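Local coordinates for protein thiol-activated cytolysin (Desulfobulbus propionicus, PDB 6NAL) that probably binds target membranes and assembles into pores in them, as a Gram-negative member of the cholesterol-dependent cytolysin family, at residues S443-V457 with T462-D474. Numbering follows the deposited sequence.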
loop_
_atom_site.group_PDB
_atom_site.type_symbol
_atom_site.label_atom_id
_atom_site.label_comp_id
_atom_site.label_asym_id
_atom_site.label_seq_id
_atom_site.Cartn_x
_atom_site.Cartn_y
_atom_site.Cartn_z
ATOM N N SER A 443 -19.508 -6.472 29.797
ATOM C CA SER A 443 -20.304 -5.359 29.287
ATOM C C SER A 443 -19.830 -4.864 27.933
ATOM O O SER A 443 -20.511 -4.042 27.310
ATOM C CB SER A 443 -20.290 -4.202 30.284
ATOM O OG SER A 443 -18.962 -3.816 30.599
ATOM N N GLY A 444 -18.697 -5.352 27.447
ATOM C CA GLY A 444 -18.175 -4.898 26.183
ATOM C C GLY A 444 -16.992 -5.718 25.746
ATOM O O GLY A 444 -16.164 -6.067 26.567
ATOM N N TYR A 445 -16.902 -6.035 24.466
ATOM C CA TYR A 445 -15.811 -6.841 23.904
ATOM C C TYR A 445 -15.676 -6.384 22.450
ATOM O O TYR A 445 -16.380 -6.880 21.567
ATOM C CB TYR A 445 -16.069 -8.332 23.967
ATOM C CG TYR A 445 -14.870 -9.221 23.768
ATOM C CD1 TYR A 445 -13.586 -8.703 23.566
ATOM C CD2 TYR A 445 -15.017 -10.606 23.848
ATOM C CE1 TYR A 445 -12.485 -9.562 23.438
ATOM C CE2 TYR A 445 -13.947 -11.448 23.719
ATOM C CZ TYR A 445 -12.692 -10.927 23.517
ATOM O OH TYR A 445 -11.674 -11.823 23.387
ATOM N N LYS A 446 -14.786 -5.432 22.231
ATOM C CA LYS A 446 -14.480 -4.861 20.923
ATOM C C LYS A 446 -13.091 -5.347 20.548
ATOM O O LYS A 446 -12.143 -5.178 21.325
ATOM C CB LYS A 446 -14.568 -3.332 20.998
ATOM C CG LYS A 446 -15.951 -2.856 21.645
ATOM C CD LYS A 446 -16.999 -2.558 20.572
ATOM C CE LYS A 446 -18.393 -2.262 21.142
ATOM N NZ LYS A 446 -19.057 -3.492 21.661
ATOM N N VAL A 447 -12.991 -6.042 19.420
ATOM C CA VAL A 447 -11.713 -6.514 18.898
ATOM C C VAL A 447 -11.437 -5.803 17.583
ATOM O O VAL A 447 -12.338 -5.317 16.912
ATOM C CB VAL A 447 -11.674 -8.036 18.678
ATOM C CG1 VAL A 447 -11.614 -8.762 20.006
ATOM C CG2 VAL A 447 -12.871 -8.450 17.846
ATOM N N GLY A 448 -10.152 -5.710 17.240
ATOM C CA GLY A 448 -9.740 -5.307 15.907
ATOM C C GLY A 448 -9.993 -3.862 15.587
ATOM O O GLY A 448 -10.174 -3.512 14.425
ATOM N N ARG A 449 -9.993 -3.002 16.584
ATOM C CA ARG A 449 -10.217 -1.592 16.333
ATOM C C ARG A 449 -8.913 -0.890 15.975
ATOM O O ARG A 449 -7.803 -1.377 16.222
ATOM C CB ARG A 449 -10.869 -0.918 17.545
ATOM C CG ARG A 449 -12.248 -1.481 17.941
ATOM C CD ARG A 449 -13.201 -1.522 16.779
ATOM N NE ARG A 449 -14.617 -1.290 17.094
ATOM C CZ ARG A 449 -15.486 -2.263 17.385
ATOM N NH1 ARG A 449 -15.082 -3.535 17.456
ATOM N NH2 ARG A 449 -16.764 -1.978 17.621
ATOM N N ALA A 450 -9.070 0.277 15.376
ATOM C CA ALA A 450 -7.991 1.107 14.873
ATOM C C ALA A 450 -7.517 2.072 15.939
ATOM O O ALA A 450 -8.256 2.436 16.857
ATOM C CB ALA A 450 -8.483 1.918 13.691
ATOM N N LEU A 451 -6.280 2.491 15.805
ATOM C CA LEU A 451 -5.735 3.533 16.653
ATOM C C LEU A 451 -6.277 4.867 16.160
ATOM O O LEU A 451 -5.995 5.283 15.035
ATOM C CB LEU A 451 -4.213 3.520 16.605
ATOM C CG LEU A 451 -3.522 4.503 17.532
ATOM C CD1 LEU A 451 -3.838 4.219 18.976
ATOM C CD2 LEU A 451 -2.027 4.431 17.270
ATOM N N VAL A 452 -7.062 5.526 16.996
ATOM C CA VAL A 452 -7.602 6.851 16.717
ATOM C C VAL A 452 -7.016 7.785 17.767
ATOM O O VAL A 452 -6.389 7.326 18.738
ATOM C CB VAL A 452 -9.133 6.817 16.747
ATOM C CG1 VAL A 452 -9.669 5.752 15.748
ATOM C CG2 VAL A 452 -9.620 6.523 18.149
ATOM N N PRO A 453 -7.169 9.086 17.633
ATOM C CA PRO A 453 -6.484 9.968 18.594
ATOM C C PRO A 453 -6.972 9.825 20.024
ATOM O O PRO A 453 -6.157 9.803 20.964
ATOM C CB PRO A 453 -6.740 11.361 18.008
ATOM C CG PRO A 453 -6.776 11.101 16.486
ATOM C CD PRO A 453 -7.539 9.778 16.386
ATOM N N LEU A 454 -8.277 9.702 20.231
ATOM C CA LEU A 454 -8.782 9.490 21.580
ATOM C C LEU A 454 -9.920 8.492 21.555
ATOM O O LEU A 454 -10.950 8.749 20.933
ATOM C CB LEU A 454 -9.255 10.795 22.207
ATOM C CG LEU A 454 -9.746 10.584 23.650
ATOM C CD1 LEU A 454 -8.580 10.402 24.616
ATOM C CD2 LEU A 454 -10.614 11.740 24.081
ATOM N N ARG A 455 -9.740 7.372 22.250
ATOM C CA ARG A 455 -10.783 6.378 22.430
ATOM C C ARG A 455 -11.084 6.305 23.920
ATOM O O ARG A 455 -10.167 6.144 24.733
ATOM C CB ARG A 455 -10.354 5.018 21.882
ATOM C CG ARG A 455 -11.489 4.018 21.890
ATOM C CD ARG A 455 -11.139 2.701 21.297
ATOM N NE ARG A 455 -10.743 2.798 19.895
ATOM C CZ ARG A 455 -11.591 2.757 18.884
ATOM N NH1 ARG A 455 -12.884 2.674 19.126
ATOM N NH2 ARG A 455 -11.148 2.834 17.640
ATOM N N THR A 456 -12.360 6.435 24.277
ATOM C CA THR A 456 -12.798 6.448 25.669
ATOM C C THR A 456 -13.765 5.302 25.873
ATOM O O THR A 456 -14.700 5.143 25.090
ATOM C CB THR A 456 -13.495 7.758 26.019
ATOM O OG1 THR A 456 -12.608 8.854 25.813
ATOM C CG2 THR A 456 -13.903 7.783 27.461
ATOM N N VAL A 457 -13.548 4.490 26.897
ATOM C CA VAL A 457 -14.525 3.473 27.263
ATOM C C VAL A 457 -14.948 3.728 28.696
ATOM O O VAL A 457 -14.106 3.746 29.602
ATOM C CB VAL A 457 -14.004 2.034 27.069
ATOM C CG1 VAL A 457 -13.267 1.893 25.745
ATOM C CG2 VAL A 457 -13.132 1.591 28.157
ATOM N N THR A 462 -24.920 -0.416 37.904
ATOM C CA THR A 462 -24.854 -1.218 39.119
ATOM C C THR A 462 -24.633 -2.656 38.714
ATOM O O THR A 462 -24.648 -2.968 37.526
ATOM C CB THR A 462 -26.145 -1.169 39.940
ATOM O OG1 THR A 462 -27.140 -1.850 39.180
ATOM C CG2 THR A 462 -26.555 0.265 40.256
ATOM N N THR A 463 -24.577 -3.541 39.725
ATOM C CA THR A 463 -24.182 -4.939 39.534
ATOM C C THR A 463 -25.037 -5.642 38.485
ATOM O O THR A 463 -24.530 -6.418 37.677
ATOM C CB THR A 463 -24.319 -5.710 40.853
ATOM O OG1 THR A 463 -25.554 -5.314 41.457
ATOM C CG2 THR A 463 -23.179 -5.462 41.848
ATOM N N LEU A 464 -26.350 -5.449 38.531
ATOM C CA LEU A 464 -27.241 -6.148 37.607
ATOM C C LEU A 464 -27.664 -5.295 36.422
ATOM O O LEU A 464 -28.378 -5.788 35.554
ATOM C CB LEU A 464 -28.473 -6.654 38.361
ATOM C CG LEU A 464 -28.123 -7.727 39.402
ATOM C CD1 LEU A 464 -27.799 -7.161 40.782
ATOM C CD2 LEU A 464 -29.249 -8.762 39.566
ATOM N N HIS A 465 -27.246 -4.027 36.362
ATOM C CA HIS A 465 -27.480 -3.186 35.181
ATOM C C HIS A 465 -26.200 -2.418 34.841
ATOM O O HIS A 465 -25.984 -1.293 35.295
ATOM C CB HIS A 465 -28.648 -2.227 35.368
ATOM C CG HIS A 465 -29.098 -1.610 34.084
ATOM N ND1 HIS A 465 -30.123 -2.133 33.327
ATOM C CD2 HIS A 465 -28.629 -0.542 33.398
ATOM C CE1 HIS A 465 -30.286 -1.397 32.245
ATOM N NE2 HIS A 465 -29.385 -0.430 32.257
ATOM N N GLN A 466 -25.370 -3.020 34.002
ATOM C CA GLN A 466 -24.027 -2.531 33.763
ATOM C C GLN A 466 -24.003 -1.838 32.415
ATOM O O GLN A 466 -24.374 -2.437 31.406
ATOM C CB GLN A 466 -23.006 -3.668 33.765
ATOM C CG GLN A 466 -22.787 -4.360 35.089
ATOM C CD GLN A 466 -21.725 -5.476 34.984
ATOM O OE1 GLN A 466 -20.877 -5.534 34.071
ATOM N NE2 GLN A 466 -21.783 -6.361 35.921
ATOM N N THR A 467 -23.541 -0.605 32.388
ATOM C CA THR A 467 -23.596 0.202 31.189
ATOM C C THR A 467 -22.205 0.305 30.603
ATOM O O THR A 467 -21.200 0.222 31.326
ATOM C CB THR A 467 -24.135 1.593 31.505
ATOM O OG1 THR A 467 -23.196 2.242 32.359
ATOM C CG2 THR A 467 -25.545 1.481 32.184
ATOM N N PHE A 468 -22.166 0.466 29.288
ATOM C CA PHE A 468 -20.930 0.517 28.526
ATOM C C PHE A 468 -21.102 1.501 27.398
ATOM O O PHE A 468 -22.119 1.479 26.698
ATOM C CB PHE A 468 -20.592 -0.841 27.939
ATOM C CG PHE A 468 -19.318 -0.871 27.115
ATOM C CD1 PHE A 468 -19.338 -0.595 25.761
ATOM C CD2 PHE A 468 -18.119 -1.235 27.680
ATOM C CE1 PHE A 468 -18.177 -0.674 24.992
ATOM C CE2 PHE A 468 -16.951 -1.303 26.919
ATOM C CZ PHE A 468 -16.984 -1.042 25.585
ATOM N N SER A 469 -20.110 2.348 27.220
ATOM C CA SER A 469 -20.124 3.275 26.110
ATOM C C SER A 469 -18.681 3.441 25.694
ATOM O O SER A 469 -17.782 3.563 26.540
ATOM C CB SER A 469 -20.752 4.621 26.474
ATOM O OG SER A 469 -19.747 5.548 26.855
HETATM N N MSE A 470 -18.472 3.378 24.392
HETATM C CA MSE A 470 -17.165 3.591 23.816
HETATM C C MSE A 470 -17.292 4.734 22.815
HETATM O O MSE A 470 -18.268 4.786 22.083
HETATM C CB MSE A 470 -16.655 2.353 23.127
HETATM C CG MSE A 470 -15.341 2.624 22.455
HETATM SE SE MSE A 470 -14.590 0.980 21.880
HETATM C CE MSE A 470 -15.662 0.638 20.298
ATOM N N THR A 471 -16.308 5.617 22.779
ATOM C CA THR A 471 -16.280 6.758 21.880
ATOM C C THR A 471 -14.899 6.796 21.251
ATOM O O THR A 471 -13.894 6.926 21.985
ATOM C CB THR A 471 -16.566 8.039 22.644
ATOM O OG1 THR A 471 -17.859 7.948 23.263
ATOM C CG2 THR A 471 -16.511 9.176 21.735
ATOM N N PRO A 472 -14.789 6.724 19.919
ATOM C CA PRO A 472 -15.859 6.565 18.922
ATOM C C PRO A 472 -16.414 5.159 18.973
ATOM O O PRO A 472 -15.684 4.255 19.349
ATOM C CB PRO A 472 -15.154 6.851 17.589
ATOM C CG PRO A 472 -13.719 6.588 17.840
ATOM C CD PRO A 472 -13.474 6.930 19.291
ATOM N N ALA A 473 -17.686 4.970 18.634
ATOM C CA ALA A 473 -18.293 3.639 18.655
ATOM C C ALA A 473 -17.999 2.942 17.327
ATOM O O ALA A 473 -18.855 2.777 16.457
ATOM C CB ALA A 473 -19.787 3.735 18.935
ATOM N N ASP A 474 -16.739 2.548 17.180
ATOM C CA ASP A 474 -16.269 1.829 15.999
ATOM C C ASP A 474 -16.945 0.469 15.916
ATOM O O ASP A 474 -18.081 0.358 15.453
ATOM C CB ASP A 474 -14.741 1.683 16.037
ATOM C CG ASP A 474 -14.032 3.015 15.840
ATOM O OD1 ASP A 474 -14.741 4.050 15.803
ATOM O OD2 ASP A 474 -12.785 3.038 15.709
HETATM O O HOH W 1 -19.110 -3.682 33.281
#
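Gly-444 lays its CA over one face of the Phe-468 ring, a CH-pi contact 4.0 Å from the centroid and 14° off the normal; the CE of Lys-446 approaches the same ring obliquely. The torsion that sends this ring across to the opposing strand is chi1 of Phe-468, 179°, with CG opposite the backbone N. Guanidinium groups occupy the other end. That of Arg-455 has Arg-449 CB over one face and the Pro-472 ring over the other, while its edge is occupied by oxygens: NH2 donates to Ala-450 O on a lone pair and forms a salt bridge to Asp-474 OD2 at 2.5 Å, nearly straight at 169°. That carboxylate oxygen is met from above its own plane, and the terminal Asp-474 is poorly ordered, so the detail of the bridge is tentative. The Arg-449 guanidinium has Lys-446 CB over one face and Val-447 O at its edge, weakly hydrogen-bonded to NH1; it lies nearly coplanar with the Asp-474 carboxylate, their charged atoms not in contact. Between the two ends lies the selenomethionine Met-470, whose CE presses closely on Lys-446 CD at 3.5 Å and whose SE rests near Arg-455 CD. Val-457 CG1 packs on Met-470 CG. A water joins Ser-443 OG to Gln-466 OE1; Ser-443 OG is also hydrogen-bonded to Thr-429 OG1, and Gln-466 NE2 to Gly-431 O.

Two backbone bonds between Thr-456 and Thr-471 define the antiparallel hairpin of strands 454-462 and 465-471. Strand 444-447 pairs with strand 422-432 in the four-stranded sheet, so the contact joins the two facing sheets of the beta-sandwich domain, with strand 349-372 flanking the hairpin.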